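Local coordinates for protein versicolorin reductase (Brucella melitensis, PDB 4NIM) that probably catalyses NAD(P)-dependent oxidation or reduction of a carbonyl or alcohol substrate, as a Rossmann-fold short-chain dehydrogenase/reductase, at residues 32-35 against 36-39; 131-134 against 135-139; 182-185 against 186-189. All coordinates share one frame; numbering follows the deposited sequence.

Contact 1: residues 32-35 against 36-39; sequences ARLF and AERG
The backbone N of Arg38 is shared by two carbonyls of the preceding turn: it gives its main bond to Leu34 O at 2.9 Å, bent to 138° at the hydrogen, and a weak one to Phe35 O. Earlier in the turn, Ala36 N to Ala32 O and Glu37 N to Arg33 O are straighter alpha-helical bonds. The change marks the end of helix 26-37. Arg38 has left helical angles, and Gly39, with positive phi (95°), is the C-prime residue of a Schellman motif: Gly39 N bonds to Ala36 O and Ala40 N to Phe35 O. At these angles a CB would press on the carbonyl oxygen of Arg38, which is why glycine suits the place. Over this last turn, Leu34 and Arg38 provide the side-chain contact. With its CG anti to the backbone N (chi1 180°), Leu34 leans forward along the helix, bringing CD1 within 3.4 Å of Arg38 NE. Leu34 CD2 sits 4.0 Å above the plane of the Arg38 guanidinium, over its centre. The arginine, extended from CG to NE, thus has an aliphatic cover on one face, while its NH1 bonds to Gln12 OE1. Glu37 lays its methylene over the preceding turn, CG 3.2 Å from Arg33 O. This is the helix of the first beta-alpha-beta unit, between strands 17-20 and 42-47: Phe35 packs on Ala18 and Ile20 of the sheet, small Ala32 and Ala36 admit Leu60 of helix 50-63, and Leu34 and Arg38 meet helix 234-245.

Contact 2: residues 131-134 against 135-139; sequences LIQE and AIKLF
Ala135 N reaches back to Leu131 O at 2.9 Å. Ile136 repeats the step, its N bonded to Ile132 O, and the two isoleucines run side by side in the same direction. Their touching atoms are the CD1 of Ile136 and the CG2 of Ile132, 3.5 Å apart, a contact between beta-branched side chains one helical turn apart. In the Rossmann fold this long helix, 114-142, packs on the parallel sheet: Leu131 and Ile132 lie on Leu97 and Asn99 of strand 96-99, and Ile132 also meets Ile148 of strand 147-153. Lys137, on a more exposed face, trails back along the helix with its chain extended beyond CG. Lys137 CE passes 3.8 Å from Gln133 CG, the two side chains lying alongside. Lys137 NZ makes a 2.9 Å salt bridge with Glu134 OE2. The glutamate chain bends at chi2 (-56°) to meet it; NZ comes in on the syn side, 27° out of the carboxylate plane. Leu138 N bonds weakly to Glu134 O, and the leucine turns its CG to that oxygen while touching Val84 of helix 77-91. Phe139 N bonds to Ala135 O, and this oxygen stands 3.3 Å above the phenylalanine ring, offset toward its rim.

Contact 3: residues 182-185 against 186-189; sequences YSVL and RNRI
Val184 and Ile189 meet through CG2 of the valine, 3.8 Å from Ile189 CB and 3.4 Å from Ile189 O. Val184 is the first residue to leave helical angles after helix 164-183, and the chain folds back over it before entering strand 190-196. Its chi1 of -67° sets CG1 anti to the carbonyl carbon and leaves CG2, the methyl that touches, between backbone N and carbonyl carbon. Asn187 crosses the valine obliquely, its OD1 3.3 Å from Val184 CA. Backbone bonds hold the turn. Val184 O receives two weak ones, bent to 123° from Asn187 N and long, at 3.5 Å, from Ile189 N, whereas Arg188 N gives Leu185 O a better-formed bond of 3.1 Å. Leu185 thus contributes mainly backbone, while its side chain stays on the exposed side. A water joins the two segments, donating to Ser183 O at 2.9 Å and accepting from Arg186 N. Arg188 has positive phi (62°), a left-handed conformation within the turn, and its guanidinium forms a salt bridge with Glu145. The buried Val184-Ile189 pair supplies the apolar contact, while backbone bonds, two of them weak, and one water hold polar atoms of the turn.

The three contacts come in series along one Rossmann-type domain, each at or near the end of a helix that flanks the seven-stranded parallel sheet. Contact 1 ends helix 26-37 in the first beta-alpha-beta unit; its centre lies about 22 Å from that of contact 2 and about 26 Å from that of contact 3, without touching either. Contacts 2 and 3 are neighbours, their centres about 12 Å apart. Phe139 CD2 of helix 114-142 meets Ile189 CG2 at 3.7 Å, and Ile136 packs on the same isoleucine. The end of that helix thus joins the turn leading from helix 164-183 into strand 190-196, so that two successive crossover connections touch through apolar side chains.

Contact 1: residues 32-35 against 36-39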
loop_
_atom_site.group_PDB
_atom_site.type_symbol
_atom_site.label_atom_id
_atom_site.label_comp_id
_atom_site.label_asym_id
_atom_site.label_seq_id
_atom_site.Cartn_x
_atom_site.Cartn_y
_atom_site.Cartn_z
ATOM N N ALA A 32 3.437 4.056 9.346
ATOM C CA ALA A 32 4.823 4.423 9.616
ATOM C C ALA A 32 5.014 4.617 11.142
ATOM O O ALA A 32 5.950 4.075 11.706
ATOM C CB ALA A 32 5.248 5.687 8.836
ATOM N N ARG A 33 4.088 5.329 11.777
ATOM C CA ARG A 33 4.101 5.502 13.226
ATOM C C ARG A 33 4.111 4.175 13.978
ATOM O O ARG A 33 4.906 3.983 14.912
ATOM C CB ARG A 33 2.912 6.358 13.692
ATOM C CG ARG A 33 3.072 7.837 13.366
ATOM C CD ARG A 33 2.167 8.720 14.242
ATOM N NE ARG A 33 0.784 8.441 13.876
ATOM C CZ ARG A 33 0.124 9.031 12.871
ATOM N NH1 ARG A 33 0.709 10.000 12.159
ATOM N NH2 ARG A 33 -1.128 8.666 12.593
ATOM N N LEU A 34 3.243 3.245 13.588
ATOM C CA LEU A 34 3.214 1.945 14.242
ATOM C C LEU A 34 4.561 1.203 14.045
ATOM O O LEU A 34 5.085 0.561 14.970
ATOM C CB LEU A 34 2.052 1.094 13.701
ATOM C CG LEU A 34 1.966 -0.281 14.330
ATOM C CD1 LEU A 34 1.713 -0.167 15.841
ATOM C CD2 LEU A 34 0.905 -1.140 13.650
ATOM N N PHE A 35 5.092 1.271 12.831
ATOM C CA PHE A 35 6.353 0.596 12.512
ATOM C C PHE A 35 7.464 1.131 13.416
ATOM O O PHE A 35 8.240 0.364 13.937
ATOM C CB PHE A 35 6.741 0.768 11.063
ATOM C CG PHE A 35 6.084 -0.225 10.134
ATOM C CD1 PHE A 35 4.887 -0.855 10.480
ATOM C CD2 PHE A 35 6.669 -0.539 8.928
ATOM C CE1 PHE A 35 4.316 -1.788 9.634
ATOM C CE2 PHE A 35 6.071 -1.463 8.062
ATOM C CZ PHE A 35 4.901 -2.082 8.418
ATOM N N ALA A 36 7.526 2.442 13.581
ATOM C CA ALA A 36 8.503 3.064 14.500
ATOM C C ALA A 36 8.282 2.626 15.953
ATOM O O ALA A 36 9.246 2.263 16.691
ATOM C CB ALA A 36 8.426 4.579 14.367
ATOM N N GLU A 37 7.023 2.642 16.374
ATOM C CA GLU A 37 6.655 2.187 17.723
ATOM C C GLU A 37 7.088 0.743 17.952
ATOM O O GLU A 37 7.424 0.367 19.066
ATOM C CB GLU A 37 5.152 2.361 17.982
ATOM C CG GLU A 37 4.719 3.828 18.055
ATOM C CD GLU A 37 3.193 4.036 18.151
ATOM O OE1 GLU A 37 2.407 3.195 17.649
ATOM O OE2 GLU A 37 2.761 5.055 18.738
ATOM N N ARG A 38 7.106 -0.061 16.896
ATOM C CA ARG A 38 7.541 -1.450 17.012
ATOM C C ARG A 38 8.984 -1.692 16.632
ATOM O O ARG A 38 9.365 -2.840 16.383
ATOM C CB ARG A 38 6.626 -2.354 16.201
ATOM C CG ARG A 38 5.233 -2.403 16.797
ATOM C CD ARG A 38 4.329 -3.353 16.032
ATOM N NE ARG A 38 2.966 -3.297 16.552
ATOM C CZ ARG A 38 1.985 -4.120 16.189
ATOM N NH1 ARG A 38 2.220 -5.090 15.320
ATOM N NH2 ARG A 38 0.777 -3.979 16.718
ATOM N N GLY A 39 9.788 -0.627 16.611
ATOM C CA GLY A 39 11.243 -0.767 16.568
ATOM C C GLY A 39 11.860 -0.703 15.197
ATOM O O GLY A 39 13.011 -1.105 15.011
#

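Contact 2: residues 131-134 against 135-139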
loop_
_atom_site.group_PDB
_atom_site.type_symbol
_atom_site.label_atom_id
_atom_site.label_comp_id
_atom_site.label_asym_id
_atom_site.label_seq_id
_atom_site.Cartn_x
_atom_site.Cartn_y
_atom_site.Cartn_z
ATOM N N LEU A 131 7.324 0.308 -7.885
ATOM C CA LEU A 131 7.904 0.246 -6.501
ATOM C C LEU A 131 8.266 -1.195 -6.151
ATOM O O LEU A 131 9.328 -1.471 -5.589
ATOM C CB LEU A 131 6.909 0.788 -5.482
ATOM C CG LEU A 131 6.716 2.303 -5.576
ATOM C CD1 LEU A 131 5.406 2.701 -4.925
ATOM C CD2 LEU A 131 7.878 2.960 -4.876
ATOM N N ILE A 132 7.396 -2.124 -6.560
ATOM C CA ILE A 132 7.639 -3.535 -6.344
ATOM C C ILE A 132 8.867 -3.975 -7.144
ATOM O O ILE A 132 9.731 -4.678 -6.609
ATOM C CB ILE A 132 6.404 -4.388 -6.709
ATOM C CG1 ILE A 132 5.301 -4.222 -5.652
ATOM C CG2 ILE A 132 6.756 -5.872 -6.790
ATOM C CD1 ILE A 132 3.919 -4.678 -6.092
ATOM N N GLN A 133 8.911 -3.604 -8.425
ATOM C CA GLN A 133 10.084 -3.888 -9.273
ATOM C C GLN A 133 11.377 -3.485 -8.552
ATOM O O GLN A 133 12.340 -4.274 -8.487
ATOM C CB GLN A 133 9.955 -3.172 -10.600
ATOM C CG GLN A 133 11.141 -3.300 -11.550
ATOM C CD GLN A 133 10.770 -2.864 -12.942
ATOM O OE1 GLN A 133 10.028 -3.562 -13.669
ATOM N NE2 GLN A 133 11.279 -1.735 -13.343
ATOM N N GLU A 134 11.439 -2.241 -8.112
ATOM C CA GLU A 134 12.649 -1.757 -7.478
ATOM C C GLU A 134 12.938 -2.440 -6.145
ATOM O O GLU A 134 14.102 -2.671 -5.809
ATOM C CB GLU A 134 12.614 -0.227 -7.289
ATOM C CG GLU A 134 12.665 0.549 -8.588
ATOM C CD GLU A 134 13.878 0.192 -9.423
ATOM O OE1 GLU A 134 15.000 0.207 -8.916
ATOM O OE2 GLU A 134 13.710 -0.140 -10.616
ATOM N N ALA A 135 11.901 -2.702 -5.349
ATOM C CA ALA A 135 12.123 -3.349 -4.038
ATOM C C ALA A 135 12.669 -4.769 -4.236
ATOM O O ALA A 135 13.621 -5.182 -3.584
ATOM C CB ALA A 135 10.831 -3.378 -3.240
ATOM N N ILE A 136 12.130 -5.494 -5.207
ATOM C CA ILE A 136 12.586 -6.848 -5.431
ATOM C C ILE A 136 14.028 -6.874 -5.949
ATOM O O ILE A 136 14.786 -7.764 -5.587
ATOM C CB ILE A 136 11.623 -7.615 -6.394
ATOM C CG1 ILE A 136 10.280 -7.854 -5.688
ATOM C CG2 ILE A 136 12.238 -8.932 -6.881
ATOM C CD1 ILE A 136 9.204 -8.408 -6.629
ATOM N N LYS A 137 14.450 -5.861 -6.690
ATOM C CA LYS A 137 15.836 -5.803 -7.112
ATOM C C LYS A 137 16.763 -5.688 -5.851
ATOM O O LYS A 137 17.773 -6.366 -5.767
ATOM C CB LYS A 137 16.067 -4.621 -8.035
ATOM C CG LYS A 137 15.478 -4.774 -9.459
ATOM C CD LYS A 137 15.643 -3.475 -10.250
ATOM C CE LYS A 137 14.920 -3.519 -11.609
ATOM N NZ LYS A 137 14.945 -2.201 -12.298
ATOM N N LEU A 138 16.378 -4.881 -4.879
ATOM C CA LEU A 138 17.174 -4.781 -3.616
ATOM C C LEU A 138 17.083 -6.063 -2.793
ATOM O O LEU A 138 18.081 -6.509 -2.223
ATOM C CB LEU A 138 16.715 -3.601 -2.775
ATOM C CG LEU A 138 16.941 -2.228 -3.418
ATOM C CD1 LEU A 138 16.624 -1.144 -2.396
ATOM C CD2 LEU A 138 18.338 -2.092 -3.976
ATOM N N PHE A 139 15.888 -6.647 -2.696
ATOM C CA PHE A 139 15.751 -7.880 -1.928
ATOM C C PHE A 139 16.701 -8.941 -2.491
ATOM O O PHE A 139 17.440 -9.578 -1.731
ATOM C CB PHE A 139 14.349 -8.416 -1.945
ATOM C CG PHE A 139 13.312 -7.529 -1.270
ATOM C CD1 PHE A 139 13.629 -6.676 -0.208
ATOM C CD2 PHE A 139 11.979 -7.635 -1.667
ATOM C CE1 PHE A 139 12.637 -5.912 0.399
ATOM C CE2 PHE A 139 10.990 -6.874 -1.082
ATOM C CZ PHE A 139 11.328 -6.017 -0.035
#

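Contact 3: residues 182-185 against 186-189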
loop_
_atom_site.group_PDB
_atom_site.type_symbol
_atom_site.label_atom_id
_atom_site.label_comp_id
_atom_site.label_asym_id
_atom_site.label_seq_id
_atom_site.Cartn_x
_atom_site.Cartn_y
_atom_site.Cartn_z
ATOM N N TYR A 182 3.646 -15.337 -6.720
ATOM C CA TYR A 182 4.000 -16.596 -7.369
ATOM C C TYR A 182 5.431 -16.542 -7.926
ATOM O O TYR A 182 6.261 -17.459 -7.695
ATOM C CB TYR A 182 2.976 -16.939 -8.487
ATOM C CG TYR A 182 3.371 -18.213 -9.159
ATOM C CD1 TYR A 182 3.005 -19.437 -8.633
ATOM C CD2 TYR A 182 4.218 -18.202 -10.250
ATOM C CE1 TYR A 182 3.447 -20.602 -9.176
ATOM C CE2 TYR A 182 4.673 -19.360 -10.800
ATOM C CZ TYR A 182 4.284 -20.557 -10.259
ATOM O OH TYR A 182 4.707 -21.731 -10.828
ATOM N N SER A 183 5.745 -15.457 -8.627
ATOM C CA SER A 183 7.030 -15.370 -9.320
ATOM C C SER A 183 8.231 -15.418 -8.372
ATOM O O SER A 183 9.295 -15.952 -8.711
ATOM C CB SER A 183 7.095 -14.103 -10.171
ATOM O OG SER A 183 7.065 -12.941 -9.372
ATOM N N VAL A 184 8.069 -14.877 -7.184
ATOM C CA VAL A 184 9.175 -14.877 -6.184
ATOM C C VAL A 184 9.044 -15.821 -5.003
ATOM O O VAL A 184 9.731 -15.674 -3.941
ATOM C CB VAL A 184 9.470 -13.445 -5.699
ATOM C CG1 VAL A 184 10.039 -12.627 -6.845
ATOM C CG2 VAL A 184 8.213 -12.794 -5.131
ATOM N N LEU A 185 8.248 -16.852 -5.198
ATOM C CA LEU A 185 8.046 -17.903 -4.184
ATOM C C LEU A 185 9.357 -18.489 -3.684
ATOM O O LEU A 185 9.561 -18.549 -2.480
ATOM C CB LEU A 185 7.144 -19.037 -4.726
ATOM C CG LEU A 185 5.640 -18.900 -4.492
ATOM C CD1 LEU A 185 4.814 -19.910 -5.304
ATOM C CD2 LEU A 185 5.324 -19.048 -3.026
ATOM N N ARG A 186 10.269 -18.892 -4.595
ATOM C CA ARG A 186 11.514 -19.499 -4.168
ATOM C C ARG A 186 12.515 -18.499 -3.606
ATOM O O ARG A 186 13.432 -18.903 -2.960
ATOM C CB ARG A 186 12.171 -20.289 -5.292
ATOM C CG ARG A 186 11.370 -21.535 -5.646
ATOM C CD ARG A 186 12.249 -22.527 -6.385
ATOM N NE ARG A 186 11.567 -23.814 -6.504
ATOM C CZ ARG A 186 11.753 -24.866 -5.723
ATOM N NH1 ARG A 186 12.643 -24.853 -4.731
ATOM N NH2 ARG A 186 11.035 -25.959 -5.971
ATOM N N ASN A 187 12.329 -17.203 -3.867
ATOM C CA ASN A 187 13.112 -16.165 -3.219
ATOM C C ASN A 187 12.739 -15.943 -1.761
ATOM O O ASN A 187 13.502 -15.290 -1.041
ATOM C CB ASN A 187 12.967 -14.832 -3.928
ATOM C CG ASN A 187 13.280 -14.917 -5.376
ATOM O OD1 ASN A 187 12.474 -15.433 -6.160
ATOM N ND2 ASN A 187 14.453 -14.396 -5.777
ATOM N N ARG A 188 11.588 -16.464 -1.334
ATOM C CA ARG A 188 11.069 -16.195 0.004
ATOM C C ARG A 188 10.798 -14.702 0.187
ATOM O O ARG A 188 10.950 -14.147 1.293
ATOM C CB ARG A 188 11.999 -16.778 1.092
ATOM C CG ARG A 188 12.049 -18.297 1.030
ATOM C CD ARG A 188 12.801 -18.914 2.212
ATOM N NE ARG A 188 14.192 -19.186 1.862
ATOM C CZ ARG A 188 15.166 -19.449 2.729
ATOM N NH1 ARG A 188 14.929 -19.508 4.041
ATOM N NH2 ARG A 188 16.398 -19.669 2.275
ATOM N N ILE A 189 10.416 -14.064 -0.925
ATOM C CA ILE A 189 9.904 -12.719 -0.899
ATOM C C ILE A 189 8.390 -12.838 -0.886
ATOM O O ILE A 189 7.801 -13.463 -1.813
ATOM C CB ILE A 189 10.354 -11.874 -2.106
ATOM C CG1 ILE A 189 11.860 -11.727 -2.120
ATOM C CG2 ILE A 189 9.645 -10.513 -2.054
ATOM C CD1 ILE A 189 12.463 -11.273 -3.453
HETATM O O HOH W 1 10.567 -18.174 -7.450
#